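Local coordinates for putative dehydratase (Mesorhizobium loti, PDB 2POZ), which is of unknown function but belongs to the mandelate racemase/muconate lactonizing enzyme branch of the enolase superfamily and may act as a lyase, perhaps a dehydratase, at residues A[57-60]-A[61-65]; A[68-71]-A[72-76]. All blocks are in the same frame, centred on the assembly; numbering follows the deposited sequence.

Contact 1. Residues A[57-60]-A[61-65]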
ATOM      1  N   GLU A  57       8.924  20.804  40.184  1.00 13.66           N
ATOM      2  CA  GLU A  57       8.171  21.863  40.848  1.00 17.05           C
ATOM      3  C   GLU A  57       6.692  21.813  40.509  1.00 17.75           C
ATOM      4  O   GLU A  57       5.842  22.155  41.331  1.00 17.87           O
ATOM      5  CB  GLU A  57       8.748  23.235  40.476  1.00 18.31           C
ATOM      6  CG  GLU A  57      10.252  23.345  40.737  1.00 23.42           C
ATOM      7  CD  GLU A  57      10.792  24.756  40.591  1.00 25.86           C
ATOM      8  OE1 GLU A  57      10.410  25.455  39.632  1.00 27.90           O
ATOM      9  OE2 GLU A  57      11.617  25.164  41.435  1.00 32.17           O
ATOM     10  N   ARG A  58       6.375  21.368  39.300  1.00 18.06           N
ATOM     11  CA  ARG A  58       4.983  21.305  38.886  1.00 17.49           C
ATOM     12  C   ARG A  58       4.246  20.025  39.279  1.00 17.32           C
ATOM     13  O   ARG A  58       3.054  20.062  39.595  1.00 15.51           O
ATOM     14  CB  ARG A  58       4.893  21.495  37.366  1.00 18.27           C
ATOM     15  CG  ARG A  58       3.506  21.265  36.778  1.00 21.06           C
ATOM     16  CD  ARG A  58       2.546  22.411  37.094  1.00 23.98           C
ATOM     17  NE  ARG A  58       1.211  22.150  36.555  1.00 28.77           N
ATOM     18  CZ  ARG A  58       0.328  21.304  37.088  1.00 30.88           C
ATOM     19  NH1 ARG A  58       0.625  20.626  38.193  1.00 30.84           N
ATOM     20  NH2 ARG A  58      -0.855  21.125  36.508  1.00 31.63           N
ATOM     21  N   PHE A  59       4.948  18.898  39.299  1.00 15.47           N
ATOM     22  CA  PHE A  59       4.277  17.631  39.567  1.00 16.21           C
ATOM     23  C   PHE A  59       4.679  16.736  40.730  1.00 14.88           C
ATOM     24  O   PHE A  59       3.915  15.847  41.082  1.00 14.82           O
ATOM     25  CB  PHE A  59       4.364  16.745  38.312  1.00 16.35           C
ATOM     26  CG  PHE A  59       3.846  17.387  37.065  1.00 16.22           C
ATOM     27  CD1 PHE A  59       2.480  17.583  36.884  1.00 17.15           C
ATOM     28  CD2 PHE A  59       4.722  17.764  36.049  1.00 15.72           C
ATOM     29  CE1 PHE A  59       1.993  18.144  35.706  1.00 18.36           C
ATOM     30  CE2 PHE A  59       4.248  18.324  34.867  1.00 15.57           C
ATOM     31  CZ  PHE A  59       2.878  18.515  34.694  1.00 16.90           C
ATOM     32  N   LEU A  60       5.842  16.945  41.332  1.00 14.37           N
ATOM     33  CA  LEU A  60       6.300  16.006  42.352  1.00 14.43           C
ATOM     34  C   LEU A  60       6.156  16.218  43.851  1.00 14.27           C
ATOM     35  O   LEU A  60       5.810  15.280  44.559  1.00 11.17           O
ATOM     36  CB  LEU A  60       7.768  15.654  42.082  1.00 13.24           C
ATOM     37  CG  LEU A  60       8.086  15.088  40.696  1.00 13.61           C
ATOM     38  CD1 LEU A  60       9.543  14.674  40.652  1.00 15.36           C
ATOM     39  CD2 LEU A  60       7.194  13.900  40.402  1.00 15.42           C
ATOM     40  N   ILE A  61       6.445  17.410  44.353  1.00 16.00           N
ATOM     41  CA  ILE A  61       6.378  17.621  45.797  1.00 18.01           C
ATOM     42  C   ILE A  61       5.025  17.319  46.428  1.00 18.38           C
ATOM     43  O   ILE A  61       3.985  17.772  45.953  1.00 18.49           O
ATOM     44  CB  ILE A  61       6.794  19.056  46.195  1.00 19.90           C
ATOM     45  CG1 ILE A  61       8.262  19.301  45.830  1.00 22.68           C
ATOM     46  CG2 ILE A  61       6.639  19.246  47.701  1.00 20.45           C
ATOM     47  CD1 ILE A  61       8.496  19.542  44.371  1.00 24.56           C
ATOM     48  N   GLY A  62       5.063  16.532  47.500  1.00 18.69           N
ATOM     49  CA  GLY A  62       3.857  16.180  48.225  1.00 19.15           C
ATOM     50  C   GLY A  62       3.167  14.930  47.725  1.00 20.32           C
ATOM     51  O   GLY A  62       2.265  14.422  48.383  1.00 20.48           O
ATOM     52  N   LYS A  63       3.591  14.415  46.574  1.00 18.85           N
ATOM     53  CA  LYS A  63       2.952  13.229  46.026  1.00 19.33           C
ATOM     54  C   LYS A  63       3.483  11.894  46.534  1.00 18.30           C
ATOM     55  O   LYS A  63       4.602  11.801  47.045  1.00 17.77           O
ATOM     56  CB  LYS A  63       3.010  13.266  44.496  1.00 20.64           C
ATOM     57  CG  LYS A  63       2.057  14.287  43.880  1.00 23.32           C
ATOM     58  CD  LYS A  63       2.062  14.168  42.368  1.00 29.93           C
ATOM     59  CE  LYS A  63       1.093  15.143  41.697  1.00 30.82           C
ATOM     60  NZ  LYS A  63       1.293  15.186  40.206  1.00 27.53           N
ATOM     61  N   ASP A  64       2.640  10.873  46.400  1.00 17.10           N
ATOM     62  CA  ASP A  64       2.942   9.501  46.796  1.00 16.94           C
ATOM     63  C   ASP A  64       3.779   8.900  45.671  1.00 16.97           C
ATOM     64  O   ASP A  64       3.277   8.688  44.565  1.00 15.24           O
ATOM     65  CB  ASP A  64       1.635   8.716  46.946  1.00 19.23           C
ATOM     66  CG  ASP A  64       1.860   7.255  47.299  1.00 20.27           C
ATOM     67  OD1 ASP A  64       3.010   6.782  47.220  1.00 21.96           O
ATOM     68  OD2 ASP A  64       0.875   6.574  47.655  1.00 24.94           O
ATOM     69  N   PRO A  65       5.064   8.609  45.937  1.00 16.35           N
ATOM     70  CA  PRO A  65       5.942   8.037  44.907  1.00 15.32           C
ATOM     71  C   PRO A  65       5.584   6.622  44.449  1.00 16.99           C
ATOM     72  O   PRO A  65       6.079   6.163  43.421  1.00 15.98           O
ATOM     73  CB  PRO A  65       7.324   8.099  45.559  1.00 14.73           C
ATOM     74  CG  PRO A  65       7.007   7.880  47.017  1.00 15.68           C
ATOM     75  CD  PRO A  65       5.776   8.754  47.220  1.00 14.95           C
TER
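Lys63 reaches back across the turn that follows helix 45-59 and lays its side chain back along the Phe59 carbonyl. CG lies anti to the carbonyl carbon of its own residue (chi1 -73°) and the chain is extended beyond it, which carries NZ to Phe59 O. The hydrogen bond made there, from NZ to Phe59 O, is weak, and the position of that oxygen is less certain. NZ also lies 3.9 Å from Phe59 CB and comes to the ring at its edge, near the ring plane. A face of the same ring is occupied by Arg58 CG, 3.4 Å above the plane, while Phe59 CE1 sits over the centre of the Arg58 guanidinium, so these neighbouring side chains lie against one another.

The backbone turns through a type II beta turn from Leu60 to Lys63, closed by Lys63 N donating to Leu60 O at 3.1 Å. Gly62 stands at the third position of this turn with a positive phi (90°), a conformation that suits glycine. Ile61 CD1 reaches back to Glu57 CA, four residues earlier, at 4.2 Å, and Glu57 itself forms a salt bridge with Lys53. Chemically, the turn is fixed by the nearly straight bond from Lys63 N to Leu60 O (N-H...O angle 161°), to which the lysine ammonium may add a weak and doubtful attraction to the Phe59 carbonyl.

Contact 2. Residues A[68-71]-A[72-76]; sequences IEEL and WSTMY
The first torsion of Thr74 sets OG1 beside its own backbone N (chi1 -59°), the position from which the hydroxyl can reach back to Glu70 O, one turn earlier. OG1 donates to that oxygen at 2.8 Å from above the carbonyl plane, 41° out of it, while Thr74 N reaches the same oxygen with less tilt. Two donors of one residue therefore grip a single carbonyl. Thr74 OG1 also passes 4.2 Å from Glu70 CG, and the Glu70 carboxylate forms a salt bridge with Arg67.

Met75, a selenomethionine, bends at chi3 (-80°), and its methyl CE curls back to 3.7 Å from Leu71 O; CG lies nearer, at 3.4 Å from that oxygen, which also accepts the Met75 backbone N-H. Ser73 CB rests 3.4 Å from Glu69 O, and Trp72 CB lies 3.6 Å from Ile68 O, each CB lying by the carbonyl that takes its residue's backbone N-H.

Trp72 NE1 bonds to Gly285 O, Met75 packs on Leu55 and Ile96, Glu69 pairs with Lys292 and with Lys291 of the third subunit, and Tyr76 OH is hydrogen-bonded to Asp235 of the second subunit. Successive i to i+4 backbone bonds define a regular alpha-helix, here helix 68-78 in the N-terminal capping region of this enolase-superfamily fold; the threonine hydroxyl bond is a common side-chain addition to such a helix.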
ATOM      1  N   ILE A  68       3.667   5.230  40.465  1.00 14.41           N
ATOM      2  CA  ILE A  68       4.541   5.531  39.341  1.00 13.73           C
ATOM      3  C   ILE A  68       3.822   5.714  38.006  1.00 14.16           C
ATOM      4  O   ILE A  68       4.045   6.705  37.314  1.00 13.67           O
ATOM      5  CB  ILE A  68       5.620   4.455  39.198  1.00 10.76           C
ATOM      6  CG1 ILE A  68       6.321   4.257  40.544  1.00 10.72           C
ATOM      7  CG2 ILE A  68       6.629   4.874  38.126  1.00 15.18           C
ATOM      8  CD1 ILE A  68       7.498   3.284  40.499  1.00 10.24           C
ATOM      9  N   GLU A  69       2.959   4.773  37.638  1.00 15.90           N
ATOM     10  CA  GLU A  69       2.240   4.897  36.371  1.00 16.03           C
ATOM     11  C   GLU A  69       1.430   6.192  36.350  1.00 16.19           C
ATOM     12  O   GLU A  69       1.371   6.874  35.330  1.00 14.08           O
ATOM     13  CB  GLU A  69       1.303   3.698  36.151  1.00 19.52           C
ATOM     14  CG  GLU A  69       1.997   2.393  35.769  1.00 21.46           C
ATOM     15  CD  GLU A  69       2.277   2.271  34.274  1.00 22.82           C
ATOM     16  OE1 GLU A  69       1.879   3.171  33.499  1.00 24.59           O
ATOM     17  OE2 GLU A  69       2.892   1.260  33.872  1.00 22.52           O
ATOM     18  N   GLU A  70       0.807   6.538  37.477  1.00 14.63           N
ATOM     19  CA  GLU A  70       0.012   7.762  37.532  1.00 13.66           C
ATOM     20  C   GLU A  70       0.862   9.013  37.338  1.00 13.46           C
ATOM     21  O   GLU A  70       0.484   9.917  36.594  1.00 13.14           O
ATOM     22  CB  GLU A  70      -0.744   7.870  38.860  1.00 14.65           C
ATOM     23  CG  GLU A  70      -1.691   9.074  38.908  1.00 17.02           C
ATOM     24  CD  GLU A  70      -2.503   9.136  40.194  1.00 20.53           C
ATOM     25  OE1 GLU A  70      -1.917   9.415  41.255  1.00 22.84           O
ATOM     26  OE2 GLU A  70      -3.728   8.894  40.140  1.00 22.97           O
ATOM     27  N   LEU A  71       2.005   9.060  38.014  1.00 12.73           N
ATOM     28  CA  LEU A  71       2.906  10.203  37.913  1.00 12.38           C
ATOM     29  C   LEU A  71       3.429  10.365  36.492  1.00 11.17           C
ATOM     30  O   LEU A  71       3.523  11.478  35.978  1.00  9.80           O
ATOM     31  CB  LEU A  71       4.084  10.041  38.880  1.00 15.86           C
ATOM     32  CG  LEU A  71       3.907  10.493  40.334  1.00 19.32           C
ATOM     33  CD1 LEU A  71       3.602  11.978  40.369  1.00 21.62           C
ATOM     34  CD2 LEU A  71       2.790   9.718  40.992  1.00 25.83           C
ATOM     35  N   TRP A  72       3.776   9.251  35.858  1.00 11.76           N
ATOM     36  CA  TRP A  72       4.282   9.298  34.490  1.00 11.83           C
ATOM     37  C   TRP A  72       3.168   9.868  33.615  1.00 11.86           C
ATOM     38  O   TRP A  72       3.371  10.810  32.846  1.00 10.72           O
ATOM     39  CB  TRP A  72       4.644   7.892  34.010  1.00 11.47           C
ATOM     40  CG  TRP A  72       5.590   7.885  32.860  1.00 12.75           C
ATOM     41  CD1 TRP A  72       6.956   7.814  32.922  1.00 12.06           C
ATOM     42  CD2 TRP A  72       5.253   7.956  31.470  1.00 13.11           C
ATOM     43  NE1 TRP A  72       7.487   7.832  31.654  1.00 13.45           N
ATOM     44  CE2 TRP A  72       6.466   7.920  30.745  1.00 12.19           C
ATOM     45  CE3 TRP A  72       4.043   8.047  30.765  1.00 14.84           C
ATOM     46  CZ2 TRP A  72       6.505   7.972  29.350  1.00 13.28           C
ATOM     47  CZ3 TRP A  72       4.084   8.099  29.370  1.00 12.21           C
ATOM     48  CH2 TRP A  72       5.308   8.063  28.682  1.00 13.71           C
ATOM     49  N   SER A  73       1.976   9.299  33.759  1.00 11.65           N
ATOM     50  CA  SER A  73       0.826   9.751  32.985  1.00 13.61           C
ATOM     51  C   SER A  73       0.533  11.242  33.188  1.00 13.75           C
ATOM     52  O   SER A  73       0.183  11.948  32.238  1.00 12.38           O
ATOM     53  CB  SER A  73      -0.408   8.919  33.355  1.00 16.23           C
ATOM     54  OG  SER A  73      -1.568   9.422  32.718  1.00 22.38           O
ATOM     55  N   THR A  74       0.675  11.719  34.423  1.00 11.70           N
ATOM     56  CA  THR A  74       0.416  13.128  34.721  1.00 13.11           C
ATOM     57  C   THR A  74       1.408  14.052  34.003  1.00 11.27           C
ATOM     58  O   THR A  74       1.022  15.079  33.434  1.00  9.78           O
ATOM     59  CB  THR A  74       0.501  13.390  36.241  1.00 15.14           C
ATOM     60  OG1 THR A  74      -0.460  12.571  36.923  1.00 16.89           O
ATOM     61  CG2 THR A  74       0.215  14.851  36.544  1.00 16.09           C
HETATM   62  N   MSE A  75       2.688  13.694  34.042  1.00 11.66           N
HETATM   63  CA  MSE A  75       3.709  14.501  33.374  1.00 11.81           C
HETATM   64  C   MSE A  75       3.499  14.452  31.866  1.00 12.47           C
HETATM   65  O   MSE A  75       3.675  15.449  31.168  1.00 11.95           O
HETATM   66  CB  MSE A  75       5.116  13.999  33.727  1.00 12.72           C
HETATM   67  CG  MSE A  75       5.444  14.177  35.205  1.00 16.86           C
HETATM   68 SE   MSE A  75       7.289  13.806  35.668  1.00 26.05          SE
HETATM   69  CE  MSE A  75       7.185  11.881  35.750  1.00 17.81           C
ATOM     70  N   TYR A  76       3.106  13.289  31.362  1.00 12.35           N
ATOM     71  CA  TYR A  76       2.859  13.164  29.934  1.00 11.63           C
ATOM     72  C   TYR A  76       1.683  14.046  29.534  1.00 11.92           C
ATOM     73  O   TYR A  76       1.769  14.840  28.603  1.00 10.29           O
ATOM     74  CB  TYR A  76       2.521  11.724  29.562  1.00 10.44           C
ATOM     75  CG  TYR A  76       2.377  11.545  28.069  1.00 12.24           C
ATOM     76  CD1 TYR A  76       3.496  11.284  27.273  1.00  9.34           C
ATOM     77  CD2 TYR A  76       1.147  11.738  27.438  1.00 13.17           C
ATOM     78  CE1 TYR A  76       3.399  11.227  25.883  1.00 12.71           C
ATOM     79  CE2 TYR A  76       1.036  11.685  26.037  1.00 13.32           C
ATOM     80  CZ  TYR A  76       2.168  11.432  25.270  1.00 15.66           C
ATOM     81  OH  TYR A  76       2.082  11.398  23.893  1.00 13.18           O
TER

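Contact 1 comes first along the chain, at the end of helix 45-59 and in the loop beyond it; contact 2 follows within helix 68-78. Their centres are about 11 Å apart, and the two meet directly: the Phe59 ring packs through CD1 on Thr74 CG2 at 3.6 Å and through CD2 on Met75 CG at 3.8 Å, and Lys63 packs on Leu71. Together they belong to two consecutive helices joined by a short loop in the N-terminal capping domain, with helix 87-108 touching both. Both also reach the second subunit, and contact 2 the third as well, so this corner of the capping domain contributes to the octamer's interfaces.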